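Local atomic coordinates of DUF1611 domain-containing protein (Anabaena variabilis, PDB entry 2OBN), a protein that is of unknown function but pairs a Rossmann-like domain with a P-loop domain, and so may bind a nucleotide. Residues W182-G193 with N225-Q234; A211-V219 with L246-P254. The protein carries 2 engineered substitutions. All coordinates share one frame; numbering follows the deposited sequence.

Interaction 1 of 2, residues W182-G193 with N225-Q234; sequences WRSKFLATGQTG and NYDILHIEGQ
Tyr226 overlaps Lys185 with one ring face and Arg183 with the other. Lys185 CB sits over the ring centre, 3.8 Å from the Tyr226 centroid, in a CH-pi contact. Across the opposite face lies Arg183 NH2, nearer the rim; the cation-pi contact is off-centre. The guanidinium is fixed side-on: Arg183 NE and NH2 both donate to Asn225 O, at 3.0 and 2.7 Å, close to the guanidinium plane. Asp227 OD2 accepts from Arg183 N at 3.0 Å, and also meets the edge of the Trp182 ring. Strands 184-187 and 228-231 run parallel in the six-stranded sheet of the P-loop domain, the latter next to strand 153-159, consistent with a P-loop NTPase core. In the backbone ladder Lys185 and Leu187 bond alternately to Ile228, His230 and Glu232. His230 NE2 makes a weak bond to Ser184 OG, which also bonds His174 ND1. Beyond the strands, chi1 175° and chi2 -177° keep the Glu232 chain extended and carry its carboxylate to Thr189. Glu232 OE1 takes the Thr189 N-H from above the carboxylate plane, in a nearly straight bond of 2.9 Å. A water links Glu232 OE2 to Gly193 N of helix 191-197. Thr189 OG1 donates to Glu232 O at 2.7 Å and accepts from Gln234 NE2 at 2.9 Å.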
ATOM      1  N   TRP B 182     -25.142  15.761 -15.479  1.00 39.25           N
ATOM      2  CA  TRP B 182     -24.999  14.705 -14.499  1.00 40.82           C
ATOM      3  C   TRP B 182     -24.567  15.277 -13.151  1.00 39.91           C
ATOM      4  O   TRP B 182     -23.853  16.285 -13.085  1.00 39.24           O
ATOM      5  CB  TRP B 182     -23.967  13.665 -14.942  1.00 43.52           C
ATOM      6  CG  TRP B 182     -24.485  12.639 -15.894  1.00 45.53           C
ATOM      7  CD1 TRP B 182     -25.304  11.605 -15.592  1.00 48.49           C
ATOM      8  CD2 TRP B 182     -24.176  12.509 -17.282  1.00 48.51           C
ATOM      9  NE1 TRP B 182     -25.551  10.846 -16.704  1.00 49.65           N
ATOM     10  CE2 TRP B 182     -24.867  11.378 -17.759  1.00 49.35           C
ATOM     11  CE3 TRP B 182     -23.385  13.232 -18.165  1.00 47.90           C
ATOM     12  CZ2 TRP B 182     -24.800  10.960 -19.092  1.00 48.60           C
ATOM     13  CZ3 TRP B 182     -23.315  12.812 -19.491  1.00 49.45           C
ATOM     14  CH2 TRP B 182     -24.018  11.685 -19.937  1.00 47.65           C
ATOM     15  N   ARG B 183     -25.035  14.645 -12.080  1.00 38.60           N
ATOM     16  CA  ARG B 183     -24.572  14.976 -10.741  1.00 37.97           C
ATOM     17  C   ARG B 183     -23.236  14.257 -10.614  1.00 37.40           C
ATOM     18  O   ARG B 183     -23.207  13.045 -10.429  1.00 36.49           O
ATOM     19  CB  ARG B 183     -25.550  14.495  -9.687  1.00 37.64           C
ATOM     20  CG  ARG B 183     -26.864  15.272  -9.690  1.00 41.81           C
ATOM     21  CD  ARG B 183     -27.781  14.754  -8.603  1.00 44.82           C
ATOM     22  NE  ARG B 183     -26.990  14.625  -7.383  1.00 48.85           N
ATOM     23  CZ  ARG B 183     -26.752  15.609  -6.514  1.00 51.56           C
ATOM     24  NH1 ARG B 183     -27.297  16.812  -6.668  1.00 55.79           N
ATOM     25  NH2 ARG B 183     -25.988  15.380  -5.454  1.00 46.33           N
ATOM     26  N   SER B 184     -22.145  15.020 -10.736  1.00 37.11           N
ATOM     27  CA  SER B 184     -20.776  14.499 -10.761  1.00 36.63           C
ATOM     28  C   SER B 184     -19.947  14.957  -9.563  1.00 36.24           C
ATOM     29  O   SER B 184     -20.097  16.095  -9.090  1.00 34.89           O
ATOM     30  CB  SER B 184     -20.097  14.982 -12.061  1.00 36.31           C
ATOM     31  OG  SER B 184     -18.777  14.490 -12.204  1.00 36.28           O
ATOM     32  N   LYS B 185     -19.103  14.058  -9.054  1.00 36.37           N
ATOM     33  CA  LYS B 185     -18.188  14.394  -7.974  1.00 36.20           C
ATOM     34  C   LYS B 185     -16.770  13.894  -8.251  1.00 36.46           C
ATOM     35  O   LYS B 185     -16.577  12.744  -8.654  1.00 34.08           O
ATOM     36  CB  LYS B 185     -18.623  13.822  -6.634  1.00 37.10           C
ATOM     37  CG  LYS B 185     -18.063  14.693  -5.500  1.00 39.27           C
ATOM     38  CD  LYS B 185     -18.017  14.053  -4.170  1.00 38.86           C
ATOM     39  CE  LYS B 185     -17.790  15.112  -3.071  1.00 42.45           C
ATOM     40  NZ  LYS B 185     -16.824  16.204  -3.386  1.00 44.16           N
ATOM     41  N   PHE B 186     -15.795  14.774  -8.019  1.00 36.91           N
ATOM     42  CA  PHE B 186     -14.379  14.453  -8.139  1.00 37.49           C
ATOM     43  C   PHE B 186     -13.879  14.095  -6.735  1.00 37.78           C
ATOM     44  O   PHE B 186     -14.207  14.789  -5.780  1.00 38.35           O
ATOM     45  CB  PHE B 186     -13.606  15.648  -8.704  1.00 38.53           C
ATOM     46  CG  PHE B 186     -12.110  15.516  -8.571  1.00 38.99           C
ATOM     47  CD1 PHE B 186     -11.388  14.752  -9.466  1.00 37.79           C
ATOM     48  CD2 PHE B 186     -11.432  16.145  -7.526  1.00 39.11           C
ATOM     49  CE1 PHE B 186     -10.004  14.601  -9.322  1.00 39.86           C
ATOM     50  CE2 PHE B 186     -10.066  16.003  -7.379  1.00 40.28           C
ATOM     51  CZ  PHE B 186      -9.349  15.223  -8.285  1.00 40.39           C
ATOM     52  N   LEU B 187     -13.103  13.008  -6.616  1.00 39.16           N
ATOM     53  CA  LEU B 187     -12.548  12.543  -5.327  1.00 37.76           C
ATOM     54  C   LEU B 187     -11.035  12.542  -5.358  1.00 37.36           C
ATOM     55  O   LEU B 187     -10.429  11.883  -6.189  1.00 38.37           O
ATOM     56  CB  LEU B 187     -13.062  11.148  -4.991  1.00 38.77           C
ATOM     57  CG  LEU B 187     -14.565  11.072  -4.753  1.00 38.69           C
ATOM     58  CD1 LEU B 187     -14.970   9.638  -4.525  1.00 41.58           C
ATOM     59  CD2 LEU B 187     -14.968  11.936  -3.583  1.00 40.09           C
ATOM     60  N   ALA B 188     -10.438  13.301  -4.447  1.00 36.73           N
ATOM     61  CA  ALA B 188      -8.994  13.475  -4.387  1.00 36.61           C
ATOM     62  C   ALA B 188      -8.343  12.343  -3.615  1.00 36.42           C
ATOM     63  O   ALA B 188      -8.857  11.925  -2.587  1.00 35.87           O
ATOM     64  CB  ALA B 188      -8.647  14.817  -3.732  1.00 36.43           C
ATOM     65  N   THR B 189      -7.195  11.889  -4.117  1.00 36.85           N
ATOM     66  CA  THR B 189      -6.458  10.769  -3.551  1.00 37.97           C
ATOM     67  C   THR B 189      -4.940  11.060  -3.323  1.00 39.77           C
ATOM     68  O   THR B 189      -4.166  10.142  -2.997  1.00 39.78           O
ATOM     69  CB  THR B 189      -6.587   9.573  -4.478  1.00 38.77           C
ATOM     70  OG1 THR B 189      -6.049   9.926  -5.757  1.00 38.43           O
ATOM     71  CG2 THR B 189      -8.046   9.168  -4.633  1.00 39.76           C
ATOM     72  N   GLY B 190      -4.528  12.324  -3.483  1.00 39.46           N
ATOM     73  CA  GLY B 190      -3.143  12.743  -3.267  1.00 39.05           C
ATOM     74  C   GLY B 190      -3.141  14.106  -2.597  1.00 40.07           C
ATOM     75  O   GLY B 190      -4.187  14.763  -2.524  1.00 38.67           O
ATOM     76  N   GLN B 191      -1.982  14.532  -2.095  1.00 42.23           N
ATOM     77  CA  GLN B 191      -1.880  15.829  -1.366  1.00 43.40           C
ATOM     78  C   GLN B 191      -2.334  17.042  -2.202  1.00 42.07           C
ATOM     79  O   GLN B 191      -3.055  17.922  -1.699  1.00 41.49           O
ATOM     80  CB  GLN B 191      -0.472  16.057  -0.750  1.00 44.35           C
ATOM     81  CG  GLN B 191       0.713  16.324  -1.713  1.00 47.00           C
ATOM     82  CD  GLN B 191       1.157  15.092  -2.454  1.00 50.49           C
ATOM     83  OE1 GLN B 191       0.708  13.985  -2.155  1.00 53.49           O
ATOM     84  NE2 GLN B 191       2.049  15.267  -3.419  1.00 41.59           N
ATOM     85  N   THR B 192      -1.930  17.072  -3.472  1.00 41.82           N
ATOM     86  CA  THR B 192      -2.340  18.144  -4.384  1.00 41.35           C
ATOM     87  C   THR B 192      -3.849  18.171  -4.533  1.00 40.77           C
ATOM     88  O   THR B 192      -4.476  19.223  -4.400  1.00 39.57           O
ATOM     89  CB  THR B 192      -1.735  17.967  -5.782  1.00 41.51           C
ATOM     90  OG1 THR B 192      -0.311  17.944  -5.684  1.00 43.33           O
ATOM     91  CG2 THR B 192      -2.155  19.091  -6.708  1.00 39.06           C
ATOM     92  N   GLY B 193      -4.425  17.006  -4.817  1.00 40.74           N
ATOM     93  CA  GLY B 193      -5.862  16.891  -4.988  1.00 40.08           C
ATOM     94  C   GLY B 193      -6.598  17.315  -3.741  1.00 40.33           C
ATOM     95  O   GLY B 193      -7.623  17.977  -3.826  1.00 39.38           O
ATOM     96  N   ASN B 225     -25.078   9.746  -3.444  1.00 42.61           N
ATOM     97  CA  ASN B 225     -25.557  11.077  -3.799  1.00 42.10           C
ATOM     98  C   ASN B 225     -25.217  11.578  -5.198  1.00 39.98           C
ATOM     99  O   ASN B 225     -25.617  12.667  -5.560  1.00 36.05           O
ATOM    100  CB  ASN B 225     -25.079  12.092  -2.757  1.00 42.11           C
ATOM    101  CG  ASN B 225     -25.732  11.886  -1.407  1.00 46.98           C
ATOM    102  OD1 ASN B 225     -26.945  11.635  -1.305  1.00 51.40           O
ATOM    103  ND2 ASN B 225     -24.936  12.006  -0.354  1.00 50.42           N
ATOM    104  N   TYR B 226     -24.494  10.795  -5.987  1.00 40.21           N
ATOM    105  CA  TYR B 226     -24.097  11.234  -7.311  1.00 39.60           C
ATOM    106  C   TYR B 226     -24.361  10.145  -8.346  1.00 38.78           C
ATOM    107  O   TYR B 226     -24.540   8.974  -7.999  1.00 37.48           O
ATOM    108  CB  TYR B 226     -22.608  11.678  -7.276  1.00 41.14           C
ATOM    109  CG  TYR B 226     -22.384  12.911  -6.408  1.00 39.58           C
ATOM    110  CD1 TYR B 226     -22.150  12.801  -5.045  1.00 40.96           C
ATOM    111  CD2 TYR B 226     -22.454  14.186  -6.951  1.00 42.65           C
ATOM    112  CE1 TYR B 226     -21.980  13.935  -4.238  1.00 38.93           C
ATOM    113  CE2 TYR B 226     -22.284  15.319  -6.164  1.00 41.43           C
ATOM    114  CZ  TYR B 226     -22.044  15.186  -4.810  1.00 42.33           C
ATOM    115  OH  TYR B 226     -21.879  16.318  -4.047  1.00 42.39           O
ATOM    116  N   ASP B 227     -24.428  10.557  -9.608  1.00 38.38           N
ATOM    117  CA  ASP B 227     -24.581   9.638 -10.735  1.00 38.12           C
ATOM    118  C   ASP B 227     -23.203   9.063 -11.093  1.00 36.82           C
ATOM    119  O   ASP B 227     -23.094   7.947 -11.574  1.00 35.61           O
ATOM    120  CB  ASP B 227     -25.095  10.378 -11.978  1.00 36.87           C
ATOM    121  CG  ASP B 227     -26.423  11.032 -11.768  1.00 37.28           C
ATOM    122  OD1 ASP B 227     -27.284  10.443 -11.066  1.00 43.45           O
ATOM    123  OD2 ASP B 227     -26.619  12.139 -12.323  1.00 35.64           O
ATOM    124  N   ILE B 228     -22.164   9.857 -10.886  1.00 36.63           N
ATOM    125  CA  ILE B 228     -20.816   9.446 -11.231  1.00 38.37           C
ATOM    126  C   ILE B 228     -19.748   9.990 -10.281  1.00 38.47           C
ATOM    127  O   ILE B 228     -19.759  11.168  -9.911  1.00 37.32           O
ATOM    128  CB  ILE B 228     -20.476   9.845 -12.698  1.00 38.71           C
ATOM    129  CG1 ILE B 228     -19.095   9.319 -13.112  1.00 38.39           C
ATOM    130  CG2 ILE B 228     -20.590  11.364 -12.907  1.00 40.11           C
ATOM    131  CD1 ILE B 228     -18.792   9.471 -14.630  1.00 39.14           C
ATOM    132  N   LEU B 229     -18.843   9.098  -9.878  1.00 39.12           N
ATOM    133  CA  LEU B 229     -17.683   9.453  -9.070  1.00 38.11           C
ATOM    134  C   LEU B 229     -16.446   9.326  -9.942  1.00 37.48           C
ATOM    135  O   LEU B 229     -16.278   8.320 -10.634  1.00 38.21           O
ATOM    136  CB  LEU B 229     -17.553   8.557  -7.831  1.00 39.35           C
ATOM    137  CG  LEU B 229     -18.313   8.985  -6.564  1.00 40.13           C
ATOM    138  CD1 LEU B 229     -19.754   9.236  -6.803  1.00 45.72           C
ATOM    139  CD2 LEU B 229     -18.138   7.964  -5.483  1.00 37.13           C
ATOM    140  N   HIS B 230     -15.604  10.360  -9.918  1.00 36.82           N
ATOM    141  CA  HIS B 230     -14.325  10.378 -10.634  1.00 38.06           C
ATOM    142  C   HIS B 230     -13.193  10.282  -9.610  1.00 38.01           C
ATOM    143  O   HIS B 230     -12.829  11.278  -8.985  1.00 37.67           O
ATOM    144  CB  HIS B 230     -14.171  11.669 -11.443  1.00 38.66           C
ATOM    145  CG  HIS B 230     -15.323  11.942 -12.355  1.00 37.72           C
ATOM    146  ND1 HIS B 230     -15.339  11.547 -13.674  1.00 36.76           N
ATOM    147  CD2 HIS B 230     -16.517  12.540 -12.124  1.00 38.53           C
ATOM    148  CE1 HIS B 230     -16.491  11.903 -14.220  1.00 39.65           C
ATOM    149  NE2 HIS B 230     -17.222  12.509 -13.301  1.00 37.43           N
ATOM    150  N   ILE B 231     -12.652   9.083  -9.429  1.00 38.43           N
ATOM    151  CA  ILE B 231     -11.575   8.877  -8.476  1.00 38.42           C
ATOM    152  C   ILE B 231     -10.200   9.212  -9.103  1.00 38.09           C
ATOM    153  O   ILE B 231      -9.794   8.616 -10.112  1.00 37.42           O
ATOM    154  CB  ILE B 231     -11.579   7.439  -7.899  1.00 38.30           C
ATOM    155  CG1 ILE B 231     -12.930   7.083  -7.239  1.00 39.56           C
ATOM    156  CG2 ILE B 231     -10.453   7.277  -6.853  1.00 40.85           C
ATOM    157  CD1 ILE B 231     -13.969   6.449  -8.130  1.00 40.84           C
ATOM    158  N   GLU B 232      -9.508  10.183  -8.502  1.00 37.06           N
ATOM    159  CA  GLU B 232      -8.174  10.579  -8.937  1.00 37.36           C
ATOM    160  C   GLU B 232      -7.228   9.379  -8.870  1.00 37.77           C
ATOM    161  O   GLU B 232      -7.141   8.712  -7.846  1.00 38.06           O
ATOM    162  CB  GLU B 232      -7.623  11.704  -8.044  1.00 37.24           C
ATOM    163  CG  GLU B 232      -6.172  12.093  -8.360  1.00 36.33           C
ATOM    164  CD  GLU B 232      -5.596  13.152  -7.443  1.00 37.56           C
ATOM    165  OE1 GLU B 232      -6.223  13.462  -6.414  1.00 34.20           O
ATOM    166  OE2 GLU B 232      -4.481  13.649  -7.744  1.00 38.12           O
ATOM    167  N   GLY B 233      -6.537   9.098  -9.966  1.00 37.73           N
ATOM    168  CA  GLY B 233      -5.569   8.028  -9.984  1.00 39.55           C
ATOM    169  C   GLY B 233      -4.249   8.419  -9.329  1.00 39.63           C
ATOM    170  O   GLY B 233      -3.932   9.618  -9.165  1.00 39.34           O
ATOM    171  N   GLN B 234      -3.494   7.393  -8.940  1.00 38.73           N
ATOM    172  CA  GLN B 234      -2.166   7.549  -8.349  1.00 39.25           C
ATOM    173  C   GLN B 234      -1.314   6.343  -8.735  1.00 39.32           C
ATOM    174  O   GLN B 234      -1.812   5.218  -8.859  1.00 39.71           O
ATOM    175  CB  GLN B 234      -2.211   7.642  -6.824  1.00 38.47           C
ATOM    176  CG  GLN B 234      -3.100   8.711  -6.221  1.00 38.96           C
ATOM    177  CD  GLN B 234      -2.588  10.128  -6.414  1.00 40.54           C
ATOM    178  OE1 GLN B 234      -1.431  10.348  -6.797  1.00 39.17           O
ATOM    179  NE2 GLN B 234      -3.447  11.105  -6.110  1.00 34.88           N
TER
HETATM  180  O   HOH W   1      -3.140  14.675  -5.701  1.00 20.80           O

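Interaction 2 of 2, residues A211-V219 with L246-P254; sequences AAGAVEQMV and LPLIRGSQP
Arg250 brings its CB against Ala212 CB but carries its flat guanidinium away from the contact, with Leu246 CD1 over the centre of one face. NH1 bonds Val289 O, and NH2 bonds Leu237 O of the second subunit. The amide of Gln253 meets Arg250 O nearly in its own plane and on a lone pair of that carbonyl. Helices 208-222 and 245-252 lie side by side against the parallel sheet of the P-loop domain, Val219 on Leu229, Leu248 and Ser252 on Ile231. Pro247 CB lies 3.7 Å from Ala211 CB and also packs on Ala212 N. Val215 is a knob in a hole formed by Pro247, Leu248, Gly251 and Ser252. A chi1 of 176° points Val215 CG1 to Ser252 N, at 3.6 Å. Val215 CG2 meets Leu248 CD2 at 3.8 Å. With an alanine in place of Val215, both methyls go, and the hole would probably be left part-empty, with Leu248 CD2 and Ser252 N losing their neighbour. A side chain at Gly251 would run into Val215 CB and Ala212 O; without one, the axes come to 7.3 Å, crossing at -45°. Gly251 CA lies 3.5 Å from Ala212 O, and Gly251 O 3.4 Å from Glu216 CA, both as CA-H...O contacts. Glu216 OE2 is bonded to Ala146 N and Ser144 N. No direct hydrogen bond joins residues 211-219 to 246-254, so their fit rests on close apolar and backbone contact.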
ATOM      1  N   ALA B 211      -5.115   1.116   3.413  1.00 34.62           N
ATOM      2  CA  ALA B 211      -5.132   1.851   2.155  1.00 35.90           C
ATOM      3  C   ALA B 211      -6.432   1.685   1.381  1.00 36.11           C
ATOM      4  O   ALA B 211      -7.047   2.676   0.985  1.00 35.55           O
ATOM      5  CB  ALA B 211      -3.915   1.458   1.276  1.00 34.04           C
ATOM      6  N   ALA B 212      -6.839   0.433   1.164  1.00 36.65           N
ATOM      7  CA  ALA B 212      -8.076   0.153   0.449  1.00 37.11           C
ATOM      8  C   ALA B 212      -9.266   0.710   1.219  1.00 35.23           C
ATOM      9  O   ALA B 212     -10.216   1.231   0.623  1.00 36.83           O
ATOM     10  CB  ALA B 212      -8.233  -1.353   0.231  1.00 38.04           C
ATOM     11  N   GLY B 213      -9.199   0.613   2.543  1.00 35.57           N
ATOM     12  CA  GLY B 213     -10.262   1.097   3.441  1.00 36.36           C
ATOM     13  C   GLY B 213     -10.396   2.608   3.378  1.00 37.59           C
ATOM     14  O   GLY B 213     -11.493   3.148   3.503  1.00 35.96           O
ATOM     15  N   ALA B 214      -9.270   3.288   3.157  1.00 38.56           N
ATOM     16  CA  ALA B 214      -9.261   4.740   3.042  1.00 38.66           C
ATOM     17  C   ALA B 214     -10.008   5.154   1.782  1.00 37.39           C
ATOM     18  O   ALA B 214     -10.712   6.147   1.772  1.00 37.01           O
ATOM     19  CB  ALA B 214      -7.807   5.268   3.002  1.00 38.97           C
ATOM     20  N   VAL B 215      -9.824   4.392   0.711  1.00 37.73           N
ATOM     21  CA  VAL B 215     -10.498   4.676  -0.566  1.00 37.65           C
ATOM     22  C   VAL B 215     -11.979   4.306  -0.441  1.00 37.41           C
ATOM     23  O   VAL B 215     -12.852   5.100  -0.783  1.00 38.81           O
ATOM     24  CB  VAL B 215      -9.836   3.911  -1.754  1.00 37.25           C
ATOM     25  CG1 VAL B 215     -10.606   4.139  -3.052  1.00 36.82           C
ATOM     26  CG2 VAL B 215      -8.375   4.333  -1.920  1.00 35.44           C
ATOM     27  N   GLU B 216     -12.254   3.116   0.079  1.00 36.77           N
ATOM     28  CA  GLU B 216     -13.628   2.672   0.252  1.00 38.35           C
ATOM     29  C   GLU B 216     -14.447   3.675   1.071  1.00 38.53           C
ATOM     30  O   GLU B 216     -15.556   4.024   0.704  1.00 38.76           O
ATOM     31  CB  GLU B 216     -13.656   1.309   0.942  1.00 38.19           C
ATOM     32  CG  GLU B 216     -15.019   0.717   1.066  1.00 39.26           C
ATOM     33  CD  GLU B 216     -14.992  -0.617   1.750  1.00 39.66           C
ATOM     34  OE1 GLU B 216     -14.782  -0.655   2.979  1.00 44.71           O
ATOM     35  OE2 GLU B 216     -15.218  -1.633   1.069  1.00 42.47           O
ATOM     36  N   GLN B 217     -13.877   4.134   2.173  1.00 38.76           N
ATOM     37  CA  GLN B 217     -14.548   5.072   3.061  1.00 40.01           C
ATOM     38  C   GLN B 217     -14.980   6.360   2.350  1.00 37.08           C
ATOM     39  O   GLN B 217     -16.095   6.819   2.531  1.00 36.65           O
ATOM     40  CB  GLN B 217     -13.626   5.413   4.233  1.00 40.12           C
ATOM     41  CG  GLN B 217     -14.299   6.075   5.388  1.00 45.21           C
ATOM     42  CD  GLN B 217     -13.287   6.701   6.329  1.00 48.93           C
ATOM     43  OE1 GLN B 217     -12.513   7.589   5.922  1.00 49.12           O
ATOM     44  NE2 GLN B 217     -13.293   6.257   7.595  1.00 44.34           N
HETATM   45  N   MSE B 218     -14.103   6.929   1.543  1.00 36.54           N
HETATM   46  CA  MSE B 218     -14.422   8.157   0.814  1.00 38.49           C
HETATM   47  C   MSE B 218     -15.503   7.904  -0.233  1.00 37.42           C
HETATM   48  O   MSE B 218     -16.441   8.687  -0.382  1.00 36.10           O
HETATM   49  CB  MSE B 218     -13.157   8.711   0.141  1.00 39.27           C
HETATM   50  CG  MSE B 218     -13.356  10.017  -0.615  1.00 39.92           C
HETATM   51 SE   MSE B 218     -11.672  10.708  -1.330  0.75 40.82          SE
HETATM   52  CE  MSE B 218     -11.190   9.108  -2.222  1.00 33.63           C
ATOM     53  N   VAL B 219     -15.347   6.805  -0.961  1.00 38.07           N
ATOM     54  CA  VAL B 219     -16.287   6.410  -2.014  1.00 38.07           C
ATOM     55  C   VAL B 219     -17.680   6.103  -1.444  1.00 38.10           C
ATOM     56  O   VAL B 219     -18.690   6.432  -2.066  1.00 39.15           O
ATOM     57  CB  VAL B 219     -15.728   5.209  -2.812  1.00 37.66           C
ATOM     58  CG1 VAL B 219     -16.785   4.569  -3.681  1.00 38.89           C
ATOM     59  CG2 VAL B 219     -14.488   5.659  -3.655  1.00 37.77           C
ATOM     60  N   LEU B 246      -3.330  -0.338  -6.610  1.00 37.11           N
ATOM     61  CA  LEU B 246      -4.089  -1.503  -6.158  1.00 37.96           C
ATOM     62  C   LEU B 246      -5.227  -1.121  -5.179  1.00 38.56           C
ATOM     63  O   LEU B 246      -6.382  -1.473  -5.438  1.00 38.79           O
ATOM     64  CB  LEU B 246      -3.166  -2.594  -5.618  1.00 37.20           C
ATOM     65  CG  LEU B 246      -3.798  -3.916  -5.189  1.00 37.42           C
ATOM     66  CD1 LEU B 246      -4.687  -4.544  -6.286  1.00 36.32           C
ATOM     67  CD2 LEU B 246      -2.679  -4.871  -4.742  1.00 37.92           C
ATOM     68  N   PRO B 247      -4.913  -0.411  -4.064  1.00 38.00           N
ATOM     69  CA  PRO B 247      -6.013   0.033  -3.186  1.00 37.85           C
ATOM     70  C   PRO B 247      -7.037   0.948  -3.859  1.00 37.19           C
ATOM     71  O   PRO B 247      -8.200   0.922  -3.482  1.00 38.64           O
ATOM     72  CB  PRO B 247      -5.290   0.762  -2.039  1.00 38.74           C
ATOM     73  CG  PRO B 247      -3.891   1.025  -2.541  1.00 36.41           C
ATOM     74  CD  PRO B 247      -3.593  -0.066  -3.498  1.00 36.95           C
ATOM     75  N   LEU B 248      -6.627   1.764  -4.825  1.00 38.38           N
ATOM     76  CA  LEU B 248      -7.606   2.600  -5.552  1.00 38.76           C
ATOM     77  C   LEU B 248      -8.648   1.724  -6.243  1.00 38.81           C
ATOM     78  O   LEU B 248      -9.847   1.949  -6.105  1.00 39.61           O
ATOM     79  CB  LEU B 248      -6.914   3.515  -6.558  1.00 38.88           C
ATOM     80  CG  LEU B 248      -6.185   4.688  -5.902  1.00 37.48           C
ATOM     81  CD1 LEU B 248      -5.296   5.418  -6.899  1.00 40.20           C
ATOM     82  CD2 LEU B 248      -7.156   5.649  -5.265  1.00 39.34           C
ATOM     83  N   ILE B 249      -8.172   0.704  -6.948  1.00 40.22           N
ATOM     84  CA  ILE B 249      -9.036  -0.255  -7.637  1.00 40.33           C
ATOM     85  C   ILE B 249      -9.892  -1.085  -6.654  1.00 39.43           C
ATOM     86  O   ILE B 249     -11.086  -1.253  -6.845  1.00 38.94           O
ATOM     87  CB  ILE B 249      -8.195  -1.202  -8.523  1.00 39.02           C
ATOM     88  CG1 ILE B 249      -7.627  -0.430  -9.708  1.00 40.03           C
ATOM     89  CG2 ILE B 249      -9.037  -2.372  -9.026  1.00 39.89           C
ATOM     90  CD1 ILE B 249      -6.676  -1.234 -10.617  1.00 38.88           C
ATOM     91  N   ARG B 250      -9.264  -1.613  -5.614  1.00 39.79           N
ATOM     92  CA  ARG B 250      -9.965  -2.456  -4.654  1.00 39.08           C
ATOM     93  C   ARG B 250     -10.942  -1.644  -3.819  1.00 38.67           C
ATOM     94  O   ARG B 250     -12.098  -2.051  -3.614  1.00 40.92           O
ATOM     95  CB  ARG B 250      -8.952  -3.174  -3.759  1.00 38.32           C
ATOM     96  CG  ARG B 250      -8.073  -4.178  -4.494  1.00 39.05           C
ATOM     97  CD  ARG B 250      -8.801  -5.511  -4.729  1.00 42.99           C
ATOM     98  NE  ARG B 250      -7.967  -6.452  -5.477  1.00 40.32           N
ATOM     99  CZ  ARG B 250      -7.847  -6.467  -6.800  1.00 41.24           C
ATOM    100  NH1 ARG B 250      -8.551  -5.634  -7.568  1.00 42.88           N
ATOM    101  NH2 ARG B 250      -7.035  -7.352  -7.363  1.00 39.79           N
ATOM    102  N   GLY B 251     -10.495  -0.499  -3.323  1.00 38.45           N
ATOM    103  CA  GLY B 251     -11.370   0.342  -2.506  1.00 38.47           C
ATOM    104  C   GLY B 251     -12.559   0.933  -3.250  1.00 38.31           C
ATOM    105  O   GLY B 251     -13.655   0.962  -2.718  1.00 38.49           O
ATOM    106  N   SER B 252     -12.349   1.367  -4.495  1.00 38.82           N
ATOM    107  CA  SER B 252     -13.396   2.031  -5.267  1.00 37.62           C
ATOM    108  C   SER B 252     -14.270   1.097  -6.069  1.00 38.17           C
ATOM    109  O   SER B 252     -15.336   1.517  -6.489  1.00 39.79           O
ATOM    110  CB  SER B 252     -12.794   3.072  -6.210  1.00 38.14           C
ATOM    111  OG  SER B 252     -11.993   2.480  -7.220  1.00 39.01           O
ATOM    112  N   GLN B 253     -13.836  -0.147  -6.296  1.00 39.00           N
ATOM    113  CA  GLN B 253     -14.620  -1.122  -7.077  1.00 39.76           C
ATOM    114  C   GLN B 253     -15.093  -0.441  -8.366  1.00 40.06           C
ATOM    115  O   GLN B 253     -16.285  -0.377  -8.650  1.00 39.13           O
ATOM    116  CB  GLN B 253     -15.803  -1.630  -6.246  1.00 38.85           C
ATOM    117  CG  GLN B 253     -15.395  -2.371  -4.980  1.00 41.31           C
ATOM    118  CD  GLN B 253     -14.883  -3.789  -5.252  1.00 43.59           C
ATOM    119  OE1 GLN B 253     -15.656  -4.674  -5.619  1.00 42.27           O
ATOM    120  NE2 GLN B 253     -13.598  -4.016  -5.018  1.00 38.08           N
ATOM    121  N   PRO B 254     -14.145   0.045  -9.176  1.00 38.80           N
ATOM    122  CA  PRO B 254     -14.551   0.878 -10.313  1.00 37.86           C
ATOM    123  C   PRO B 254     -15.437   0.176 -11.332  1.00 37.62           C
ATOM    124  O   PRO B 254     -15.315  -1.038 -11.541  1.00 37.88           O
ATOM    125  CB  PRO B 254     -13.207   1.273 -10.960  1.00 38.96           C
ATOM    126  CG  PRO B 254     -12.195   0.258 -10.477  1.00 36.87           C
ATOM    127  CD  PRO B 254     -12.693  -0.215  -9.144  1.00 39.84           C
TER
HETATM  128  O   HOH W   2     -15.157  -1.160  -1.745  1.00 28.52           O

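How the interactions relate
Interactions 1 and 2 are layers of the same P-loop domain, with centres about 12 Å apart. Along the chain their segments alternate: strand 184-187, helix 208-222, strand 228-231, helix 245-252. The helix pair of interaction 2 packs on the sheet face that carries Leu187, Leu229 and Ile231. Leu229 CD2 lies 3.8 Å from Val219 O, and Thr189 CG2 lies 3.7 Å from Leu248 CD2. Selenomethionine Met218 brings SE to 3.3 Å from Ala188 O. The side chain of Glu232 in interaction 1 is about 5 Å from a bound phosphate ion, which probably came from the crystallisation liquor but may mark a pocket. Interaction 2 reaches the second subunit, through Arg250 and the packing of Ala211, Ala212 and Leu246.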